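Local coordinates for type 2A phosphatase-associated protein 42 (Saccharomyces cerevisiae, PDB 2V0P), which binds the catalytic subunits of type 2A and related phosphatases, inhibits SIT4 and acts in the TOR signalling pathway, here represented by its N-terminal domain, at residues D76-Q87 against Y103-F114. Numbering follows the deposited sequence.
Sequences DYYLGLLISRRQ and YLKKSVESFINF
Gly80 CA sits over the face of the Phe111 ring, 3.7 Å from its centroid, and this is where helices 76-83 and 103-114 pack most tightly. Their axes run antiparallel and approach to 7.5 Å; Gly80 puts no side chain between them, and its CA comes within 4.2 Å of Ser107 CA. Next door, Ser107 OG donates to Gly80 O at 2.8 Å. With chi1 at 171° the hydroxyl is aimed across at that oxygen, and Ser84 N grips the same atom from the opposite face of its plane. Tyr77 CD1 and Leu81 CD2 meet the Phe111 edge, while Tyr77 CB sits over the Phe114 face. Ser110 is a knob among Asp76, Leu79, Gly80 and Ile83, and within this packed part one water links Asp76 OD1, Ser110 OG and Asn113 ND2, with Lys46 also salt-bridged to Asp76 and Arg138 bonded to Asn113 OD1.

The solvent side is the other end, where Lys106 is exposed and Ile83, Arg86 and Tyr103 partly so. Ile83 fits among Tyr103, Lys106, Ser107 and Ser110, its CG2 branch 3.3 Å from Tyr103 O. At the end of the type I turn from Ile83 to Arg86, Arg86 CB covers the Tyr103 face, 3.5 Å from its centroid, but the guanidinium, bonded to Gln32, makes no hydrogen bond with the phenol. With an alanine in place of Tyr103, a gap would probably open beneath Arg86 CB where the ring now lies.

This antiparallel helix pair belongs to the all-helical, tetratricopeptide repeat-like fold: helices 4-19 and 29-52 cover other sides of 76-83, and Phe211, stacked on Tyr77, and Asp214, bonded to its hydroxyl, bring in helix 199-231.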
loop_
_atom_site.group_PDB
_atom_site.type_symbol
_atom_site.label_atom_id
_atom_site.label_comp_id
_atom_site.label_asym_id
_atom_site.label_seq_id
_atom_site.Cartn_x
_atom_site.Cartn_y
_atom_site.Cartn_z
ATOM N N ASP A 76 5.069 14.523 22.668
ATOM C CA ASP A 76 5.160 14.364 21.229
ATOM C C ASP A 76 4.470 13.098 20.707
ATOM O O ASP A 76 3.972 13.117 19.562
ATOM C CB ASP A 76 6.584 14.404 20.786
ATOM C CG ASP A 76 7.228 15.726 21.057
ATOM O OD1 ASP A 76 6.623 16.740 20.671
ATOM O OD2 ASP A 76 8.328 15.726 21.660
ATOM N N TYR A 77 4.444 12.006 21.508
ATOM C CA TYR A 77 3.758 10.829 21.119
ATOM C C TYR A 77 2.255 11.160 20.920
ATOM O O TYR A 77 1.668 10.789 19.905
ATOM C CB TYR A 77 3.921 9.683 22.103
ATOM C CG TYR A 77 3.060 8.464 21.910
ATOM C CD1 TYR A 77 3.285 7.524 20.840
ATOM C CD2 TYR A 77 2.026 8.185 22.793
ATOM C CE1 TYR A 77 2.482 6.408 20.714
ATOM C CE2 TYR A 77 1.277 7.069 22.643
ATOM C CZ TYR A 77 1.536 6.181 21.556
ATOM O OH TYR A 77 0.789 5.106 21.429
ATOM N N TYR A 78 1.677 11.863 21.898
ATOM C CA TYR A 78 0.293 12.135 21.893
ATOM C C TYR A 78 -0.042 13.156 20.725
ATOM O O TYR A 78 -1.083 13.074 20.154
ATOM C CB TYR A 78 -0.150 12.634 23.293
ATOM C CG TYR A 78 -0.466 11.479 24.202
ATOM C CD1 TYR A 78 0.393 11.094 25.190
ATOM C CD2 TYR A 78 -1.608 10.719 23.993
ATOM C CE1 TYR A 78 0.113 10.046 25.988
ATOM C CE2 TYR A 78 -1.892 9.629 24.779
ATOM C CZ TYR A 78 -1.020 9.307 25.782
ATOM O OH TYR A 78 -1.290 8.244 26.598
ATOM N N LEU A 79 0.844 14.084 20.440
ATOM C CA LEU A 79 0.691 14.984 19.329
ATOM C C LEU A 79 0.680 14.148 18.023
ATOM O O LEU A 79 -0.159 14.354 17.189
ATOM C CB LEU A 79 1.760 16.073 19.314
ATOM C CG LEU A 79 1.717 17.307 20.277
ATOM C CD1 LEU A 79 2.916 18.078 20.029
ATOM C CD2 LEU A 79 0.522 18.176 20.094
ATOM N N GLY A 80 1.604 13.202 17.902
ATOM C CA GLY A 80 1.584 12.221 16.798
ATOM C C GLY A 80 0.252 11.571 16.556
ATOM O O GLY A 80 -0.249 11.588 15.439
ATOM N N LEU A 81 -0.313 11.021 17.594
ATOM C CA LEU A 81 -1.561 10.346 17.561
ATOM C C LEU A 81 -2.753 11.295 17.196
ATOM O O LEU A 81 -3.646 10.938 16.409
ATOM C CB LEU A 81 -1.816 9.690 18.876
ATOM C CG LEU A 81 -0.981 8.518 19.333
ATOM C CD1 LEU A 81 -1.467 8.156 20.686
ATOM C CD2 LEU A 81 -1.128 7.347 18.335
ATOM N N LEU A 82 -2.754 12.483 17.775
ATOM C CA LEU A 82 -3.859 13.398 17.529
ATOM C C LEU A 82 -3.817 13.987 16.138
ATOM O O LEU A 82 -4.831 14.027 15.499
ATOM C CB LEU A 82 -3.854 14.540 18.571
ATOM C CG LEU A 82 -4.032 14.084 20.019
ATOM C CD1 LEU A 82 -3.533 15.219 20.907
ATOM C CD2 LEU A 82 -5.385 13.850 20.343
ATOM N N ILE A 83 -2.659 14.461 15.709
ATOM C CA ILE A 83 -2.480 15.059 14.425
ATOM C C ILE A 83 -2.811 14.074 13.273
ATOM O O ILE A 83 -3.428 14.442 12.330
ATOM C CB ILE A 83 -1.076 15.628 14.254
ATOM C CG1 ILE A 83 -0.831 16.750 15.286
ATOM C CG2 ILE A 83 -0.921 16.254 12.833
ATOM C CD1 ILE A 83 0.434 17.286 15.248
ATOM N N SER A 84 -2.434 12.813 13.397
ATOM C CA SER A 84 -2.713 11.881 12.282
ATOM C C SER A 84 -4.215 11.751 11.998
ATOM O O SER A 84 -4.617 11.272 10.927
ATOM C CB SER A 84 -2.090 10.522 12.583
ATOM O OG SER A 84 -2.771 9.909 13.619
ATOM N N ARG A 85 -5.037 12.252 12.940
ATOM C CA ARG A 85 -6.450 12.080 12.905
ATOM C C ARG A 85 -7.232 13.323 12.330
ATOM O O ARG A 85 -8.406 13.242 12.115
ATOM C CB ARG A 85 -6.972 11.707 14.289
ATOM C CG ARG A 85 -6.872 10.282 14.684
ATOM C CD ARG A 85 -6.926 10.085 16.190
ATOM N NE ARG A 85 -6.951 8.657 16.507
ATOM C CZ ARG A 85 -5.894 7.866 16.521
ATOM N NH1 ARG A 85 -4.683 8.343 16.296
ATOM N NH2 ARG A 85 -6.035 6.568 16.769
ATOM N N ARG A 86 -6.524 14.421 12.114
ATOM C CA ARG A 86 -7.054 15.647 11.566
ATOM C C ARG A 86 -7.466 15.442 10.108
ATOM O O ARG A 86 -6.835 14.708 9.399
ATOM C CB ARG A 86 -6.002 16.747 11.679
ATOM C CG ARG A 86 -5.826 17.227 13.117
ATOM C CD ARG A 86 -6.967 18.208 13.491
ATOM N NE ARG A 86 -6.826 19.524 12.898
ATOM C CZ ARG A 86 -7.837 20.229 12.376
ATOM N NH1 ARG A 86 -9.068 19.733 12.345
ATOM N NH2 ARG A 86 -7.618 21.437 11.868
ATOM N N GLN A 87 -8.544 16.093 9.719
ATOM C CA GLN A 87 -8.988 16.125 8.338
ATOM C C GLN A 87 -9.530 17.512 8.006
ATOM O O GLN A 87 -10.123 18.200 8.859
ATOM C CB GLN A 87 -10.133 15.130 8.107
ATOM C CG GLN A 87 -9.835 13.762 8.416
ATOM C CD GLN A 87 -10.945 12.841 7.988
ATOM O OE1 GLN A 87 -11.872 13.228 7.234
ATOM N NE2 GLN A 87 -10.851 11.604 8.430
ATOM N N TYR A 103 -1.006 16.979 7.575
ATOM C CA TYR A 103 -1.269 16.260 8.779
ATOM C C TYR A 103 -0.411 14.992 8.972
ATOM O O TYR A 103 0.184 14.813 10.053
ATOM C CB TYR A 103 -2.761 15.935 8.948
ATOM C CG TYR A 103 -3.627 17.193 9.019
ATOM C CD1 TYR A 103 -3.186 18.355 9.656
ATOM C CD2 TYR A 103 -4.863 17.229 8.382
ATOM C CE1 TYR A 103 -4.014 19.520 9.708
ATOM C CE2 TYR A 103 -5.665 18.380 8.417
ATOM C CZ TYR A 103 -5.246 19.500 9.048
ATOM O OH TYR A 103 -6.096 20.612 9.028
ATOM N N LEU A 104 -0.280 14.171 7.929
ATOM C CA LEU A 104 0.437 12.910 8.094
ATOM C C LEU A 104 1.904 13.179 8.269
ATOM O O LEU A 104 2.526 12.467 9.012
ATOM C CB LEU A 104 0.179 11.877 6.959
ATOM C CG LEU A 104 -1.265 11.426 6.860
ATOM C CD1 LEU A 104 -1.540 10.646 5.544
ATOM C CD2 LEU A 104 -1.773 10.720 8.068
ATOM N N LYS A 105 2.405 14.176 7.568
ATOM C CA LYS A 105 3.774 14.643 7.667
ATOM C C LYS A 105 4.073 15.135 9.101
ATOM O O LYS A 105 5.038 14.706 9.757
ATOM C CB LYS A 105 3.988 15.795 6.678
ATOM C CG LYS A 105 5.386 16.291 6.606
ATOM C CD LYS A 105 5.637 17.077 5.331
ATOM C CE LYS A 105 7.105 16.990 4.896
ATOM N NZ LYS A 105 7.514 15.600 4.463
ATOM N N LYS A 106 3.207 16.013 9.560
ATOM C CA LYS A 106 3.300 16.566 10.934
ATOM C C LYS A 106 3.161 15.502 12.033
ATOM O O LYS A 106 3.901 15.548 12.984
ATOM C CB LYS A 106 2.260 17.664 11.118
ATOM C CG LYS A 106 2.510 18.896 10.300
ATOM C CD LYS A 106 3.903 19.480 10.532
ATOM C CE LYS A 106 3.894 20.985 10.288
ATOM N NZ LYS A 106 5.248 21.499 9.919
ATOM N N SER A 107 2.225 14.568 11.897
ATOM C CA SER A 107 2.126 13.418 12.768
ATOM C C SER A 107 3.465 12.646 12.874
ATOM O O SER A 107 3.984 12.479 13.968
ATOM C CB SER A 107 1.009 12.487 12.304
ATOM O OG SER A 107 1.054 11.278 13.025
ATOM N N VAL A 108 4.009 12.205 11.719
ATOM C CA VAL A 108 5.299 11.577 11.643
ATOM C C VAL A 108 6.434 12.412 12.262
ATOM O O VAL A 108 7.229 11.858 13.021
ATOM C CB VAL A 108 5.624 11.055 10.228
ATOM C CG1 VAL A 108 7.040 10.545 10.145
ATOM C CG2 VAL A 108 4.572 9.964 9.800
ATOM N N GLU A 109 6.482 13.733 12.000
ATOM C CA GLU A 109 7.471 14.568 12.624
ATOM C C GLU A 109 7.355 14.471 14.169
ATOM O O GLU A 109 8.378 14.302 14.802
ATOM C CB GLU A 109 7.381 16.009 12.174
ATOM C CG GLU A 109 8.556 16.847 12.504
ATOM C CD GLU A 109 8.570 18.150 11.718
ATOM O OE1 GLU A 109 7.991 18.185 10.597
ATOM O OE2 GLU A 109 9.175 19.138 12.211
ATOM N N SER A 110 6.153 14.604 14.712
ATOM C CA SER A 110 5.946 14.509 16.143
ATOM C C SER A 110 6.421 13.150 16.661
ATOM O O SER A 110 7.086 13.071 17.684
ATOM C CB SER A 110 4.505 14.732 16.565
ATOM O OG SER A 110 4.170 16.068 16.492
ATOM N N PHE A 111 6.042 12.098 15.965
ATOM C CA PHE A 111 6.469 10.738 16.337
ATOM C C PHE A 111 7.982 10.655 16.381
ATOM O O PHE A 111 8.519 10.061 17.283
ATOM C CB PHE A 111 5.849 9.685 15.382
ATOM C CG PHE A 111 4.435 9.314 15.714
ATOM C CD1 PHE A 111 4.101 8.845 16.977
ATOM C CD2 PHE A 111 3.442 9.348 14.730
ATOM C CE1 PHE A 111 2.814 8.504 17.307
ATOM C CE2 PHE A 111 2.148 9.016 15.045
ATOM C CZ PHE A 111 1.813 8.580 16.367
ATOM N N ILE A 112 8.667 11.267 15.420
ATOM C CA ILE A 112 10.124 11.242 15.383
ATOM C C ILE A 112 10.814 12.097 16.501
ATOM O O ILE A 112 11.784 11.681 17.126
ATOM C CB ILE A 112 10.651 11.495 13.944
ATOM C CG1 ILE A 112 10.115 10.359 13.014
ATOM C CG2 ILE A 112 12.146 11.555 13.919
ATOM C CD1 ILE A 112 10.566 10.462 11.583
ATOM N N ASN A 113 10.251 13.271 16.744
ATOM C CA ASN A 113 10.553 14.078 17.928
ATOM C C ASN A 113 10.517 13.236 19.213
ATOM O O ASN A 113 11.466 13.229 19.920
ATOM C CB ASN A 113 9.554 15.249 18.002
ATOM C CG ASN A 113 9.813 16.290 16.963
ATOM O OD1 ASN A 113 10.809 16.236 16.296
ATOM N ND2 ASN A 113 8.920 17.290 16.845
ATOM N N PHE A 114 9.441 12.482 19.436
ATOM C CA PHE A 114 9.260 11.630 20.570
ATOM C C PHE A 114 10.431 10.599 20.695
ATOM O O PHE A 114 10.991 10.522 21.699
ATOM C CB PHE A 114 7.915 10.958 20.519
ATOM C CG PHE A 114 7.690 9.889 21.567
ATOM C CD1 PHE A 114 7.765 10.185 22.952
ATOM C CD2 PHE A 114 7.358 8.600 21.186
ATOM C CE1 PHE A 114 7.566 9.209 23.902
ATOM C CE2 PHE A 114 7.104 7.587 22.189
ATOM C CZ PHE A 114 7.237 7.914 23.557
HETATM O O HOH W 1 6.217 17.296 18.204
#